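PDB 1ZUD: sulfur carrier protein ThiS adenylyltransferase from Escherichia coli, which catalyses the ATP-dependent adenylation of the C-terminal glycine carboxylate of the sulfur carrier ThiS, a step in thiamine biosynthesis. Local coordinates for residues Gln30-Leu36 against Thr54-Asp59. Residues are numbered along the deposited sequence; the frame is centred on the assembly and turned at random. Where two conformers were deposited one is given.
Sequences QVLIIGL and TLVLAD
V31 and I33 each hydrogen-bond in both directions to the strand of residues 54-58, which runs parallel to strand 30-34. The two strands and helix 40-50, which connects them, form a beta-alpha-beta unit of the Rossmann-like nucleotide-binding fold of the HesA/MoeB/ThiF family. V31 N donates to T54 O and V31 O accepts from V56 N. I33 does the same with V56 O and A58 N, and G35 N closes the series on A58 O.

Q30, L32, I34, T54, V56 and A58 line one face of the sheet. Q30 has CG anti to its backbone N (chi1 178°) and stays extended. This lays Q30 CG 4.0 Å from T54 CB and carries Q30 NE2 to 3.5 Å from V56 CG2. The end of L32 leans toward the neighbouring strand, and L32 CD1 meets V56 CG1 at 3.7 Å. Helix 109-118 covers L32 and I34.

On the other face, L55 brings CD2 to V31 CB at 3.9 Å. In the conformer given, L57 runs alongside I33. Helix 40-50 packs on I33, L55 and L57.

Past the strands, L36 sets CD1 against L57 CB at 3.8 Å. G35 belongs to a GxGxxG sequence consistent with nucleotide binding, and its backbone angles call for glycine. D59, an ATP-binding residue, sits beside K83, another one. L36 N donates to D59 OD1 and D61 N to D59 OD2, so both carboxylate oxygens take backbone N-H groups. An alanine here would remove both acceptors and is likely to leave L36 N and D61 N without these mates and the turn after strand 30-34 less firmly held. L36 N reaches D59 OD1 at 2.7 Å, on the anti side and 30° out of the carboxylate plane.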
ATOM      1  N   GLN C  30     -16.737   4.517  15.690  1.00 20.62           N
ATOM      2  CA  GLN C  30     -15.692   5.274  16.348  1.00 18.85           C
ATOM      3  C   GLN C  30     -14.361   4.571  16.219  1.00 22.19           C
ATOM      4  O   GLN C  30     -14.225   3.369  16.535  1.00 21.77           O
ATOM      5  CB  GLN C  30     -16.040   5.532  17.853  1.00 21.52           C
ATOM      6  CG  GLN C  30     -14.859   6.319  18.533  1.00 26.75           C
ATOM      7  CD  GLN C  30     -15.182   6.845  19.922  1.00 29.36           C
ATOM      8  OE1 GLN C  30     -16.321   7.265  20.204  1.00 32.09           O
ATOM      9  NE2 GLN C  30     -14.186   6.846  20.786  1.00 25.82           N
ATOM     10  N   VAL C  31     -13.346   5.299  15.768  1.00 19.88           N
ATOM     11  CA  VAL C  31     -12.015   4.681  15.591  1.00 19.23           C
ATOM     12  C   VAL C  31     -10.991   5.441  16.390  1.00 19.94           C
ATOM     13  O   VAL C  31     -10.980   6.699  16.413  1.00 21.71           O
ATOM     14  CB  VAL C  31     -11.576   4.672  14.077  1.00 21.23           C
ATOM     15  CG1 VAL C  31     -10.077   4.249  13.933  1.00 24.74           C
ATOM     16  CG2 VAL C  31     -12.415   3.653  13.290  1.00 20.21           C
ATOM     17  N   LEU C  32     -10.165   4.698  17.107  1.00 20.88           N
ATOM     18  CA  LEU C  32      -9.082   5.323  17.851  1.00 17.43           C
ATOM     19  C   LEU C  32      -7.777   5.061  17.082  1.00 21.61           C
ATOM     20  O   LEU C  32      -7.384   3.890  16.858  1.00 17.70           O
ATOM     21  CB  LEU C  32      -8.961   4.752  19.289  1.00 17.86           C
ATOM     22  CG  LEU C  32      -7.720   5.101  20.139  1.00 21.65           C
ATOM     23  CD1 LEU C  32      -7.638   6.632  20.501  1.00 17.29           C
ATOM     24  CD2 LEU C  32      -7.763   4.243  21.386  1.00 18.02           C
ATOM     25  N   ILE C  33      -7.096   6.155  16.696  1.00 17.54           N
ATOM     26  CA  ILE C  33      -5.798   6.053  16.018  1.00 18.72           C
ATOM     27  C   ILE C  33      -4.725   6.476  17.045  1.00 21.32           C
ATOM     28  O   ILE C  33      -4.677   7.638  17.515  1.00 20.93           O
ATOM     29  CB  ILE C  33      -5.714   6.972  14.750  1.00 20.59           C
ATOM     30  CG1 ILE C  33      -6.836   6.569  13.746  1.00 24.05           C
ATOM     31  CG2 ILE C  33      -4.277   6.840  14.097  1.00 18.46           C
ATOM     32  CD1 ILE C  33      -7.049   7.590  12.554  1.00 19.28           C
ATOM     33  N   ILE C  34      -3.879   5.533  17.431  1.00 18.97           N
ATOM     34  CA  ILE C  34      -2.826   5.853  18.391  1.00 21.28           C
ATOM     35  C   ILE C  34      -1.502   6.020  17.637  1.00 21.32           C
ATOM     36  O   ILE C  34      -0.965   5.059  17.124  1.00 20.25           O
ATOM     37  CB  ILE C  34      -2.715   4.748  19.431  1.00 19.07           C
ATOM     38  CG1 ILE C  34      -4.109   4.510  20.041  1.00 21.88           C
ATOM     39  CG2 ILE C  34      -1.791   5.187  20.549  1.00 23.79           C
ATOM     40  CD1 ILE C  34      -4.114   3.285  20.982  1.00 25.63           C
ATOM     41  N   GLY C  35      -0.998   7.260  17.562  1.00 23.58           N
ATOM     42  CA  GLY C  35       0.214   7.539  16.808  1.00 20.93           C
ATOM     43  C   GLY C  35      -0.148   8.327  15.560  1.00 23.60           C
ATOM     44  O   GLY C  35      -0.893   7.863  14.731  1.00 27.97           O
ATOM     45  N   LEU C  36       0.327   9.560  15.453  1.00 19.23           N
ATOM     46  CA  LEU C  36       0.015  10.390  14.281  1.00 22.36           C
ATOM     47  C   LEU C  36       1.285  10.665  13.466  1.00 26.76           C
ATOM     48  O   LEU C  36       1.640  11.831  13.161  1.00 26.50           O
ATOM     49  CB  LEU C  36      -0.639  11.704  14.733  1.00 19.81           C
ATOM     50  CG  LEU C  36      -2.016  11.484  15.390  1.00 28.59           C
ATOM     51  CD1 LEU C  36      -2.602  12.812  15.989  1.00 30.73           C
ATOM     52  CD2 LEU C  36      -2.943  10.874  14.325  1.00 29.86           C
ATOM     53  N   THR C  54     -16.649   9.142  14.105  1.00 27.01           N
ATOM     54  CA  THR C  54     -15.804   9.720  15.157  1.00 27.59           C
ATOM     55  C   THR C  54     -14.381   9.175  15.069  1.00 25.12           C
ATOM     56  O   THR C  54     -14.157   7.963  15.044  1.00 20.47           O
ATOM     57  CB  THR C  54     -16.336   9.418  16.575  1.00 29.59           C
ATOM     58  OG1 THR C  54     -17.696   9.835  16.664  1.00 31.60           O
ATOM     59  CG2 THR C  54     -15.524  10.188  17.637  1.00 29.57           C
ATOM     60  N   LEU C  55     -13.427  10.074  14.995  1.00 22.15           N
ATOM     61  CA  LEU C  55     -12.027   9.677  14.992  1.00 22.76           C
ATOM     62  C   LEU C  55     -11.372  10.291  16.204  1.00 24.92           C
ATOM     63  O   LEU C  55     -11.457  11.514  16.425  1.00 25.24           O
ATOM     64  CB  LEU C  55     -11.252  10.195  13.766  1.00 25.63           C
ATOM     65  CG  LEU C  55     -11.608   9.691  12.401  1.00 31.47           C
ATOM     66  CD1 LEU C  55     -10.712  10.424  11.372  1.00 31.69           C
ATOM     67  CD2 LEU C  55     -11.378   8.163  12.358  1.00 34.45           C
ATOM     68  N   VAL C  56     -10.704   9.458  16.983  1.00 18.79           N
ATOM     69  CA  VAL C  56      -9.978   9.953  18.135  1.00 17.88           C
ATOM     70  C   VAL C  56      -8.500   9.850  17.739  1.00 21.04           C
ATOM     71  O   VAL C  56      -8.028   8.790  17.332  1.00 23.36           O
ATOM     72  CB  VAL C  56     -10.380   9.121  19.416  1.00 19.56           C
ATOM     73  CG1 VAL C  56      -9.710   9.704  20.676  1.00 15.65           C
ATOM     74  CG2 VAL C  56     -11.920   9.250  19.647  1.00 20.95           C
ATOM     75  N   LEU C  57      -7.772  10.969  17.854  1.00 18.73           N
ATOM     76  CA  LEU C  57      -6.402  11.068  17.361  1.00 22.17           C
ATOM     77  C   LEU C  57      -5.520  11.340  18.547  1.00 24.77           C
ATOM     78  O   LEU C  57      -5.572  12.408  19.120  1.00 26.70           O
ATOM     79  CB  LEU C  57      -6.350  12.222  16.324  0.50 18.77           C
ATOM     80  CG  LEU C  57      -7.519  12.248  15.277  0.50 23.09           C
ATOM     81  CD1 LEU C  57      -7.885  13.680  14.834  0.50 20.05           C
ATOM     82  CD2 LEU C  57      -7.116  11.429  14.047  0.50 18.42           C
ATOM     83  N   ALA C  58      -4.681  10.378  18.886  1.00 21.46           N
ATOM     84  CA  ALA C  58      -3.821  10.513  20.064  1.00 22.61           C
ATOM     85  C   ALA C  58      -2.343  10.528  19.656  1.00 26.42           C
ATOM     86  O   ALA C  58      -1.883   9.648  18.904  1.00 25.02           O
ATOM     87  CB  ALA C  58      -4.115   9.305  21.038  1.00 21.72           C
ATOM     88  N   ASP C  59      -1.595  11.520  20.134  1.00 20.01           N
ATOM     89  CA  ASP C  59      -0.151  11.559  19.862  1.00 23.23           C
ATOM     90  C   ASP C  59       0.446  12.558  20.859  1.00 21.97           C
ATOM     91  O   ASP C  59      -0.203  13.536  21.207  1.00 24.04           O
ATOM     92  CB  ASP C  59       0.140  12.006  18.411  1.00 26.98           C
ATOM     93  CG  ASP C  59       1.633  11.761  17.969  1.00 40.94           C
ATOM     94  OD1 ASP C  59       1.970  10.714  17.328  1.00 37.13           O
ATOM     95  OD2 ASP C  59       2.486  12.633  18.267  1.00 48.39           O
TER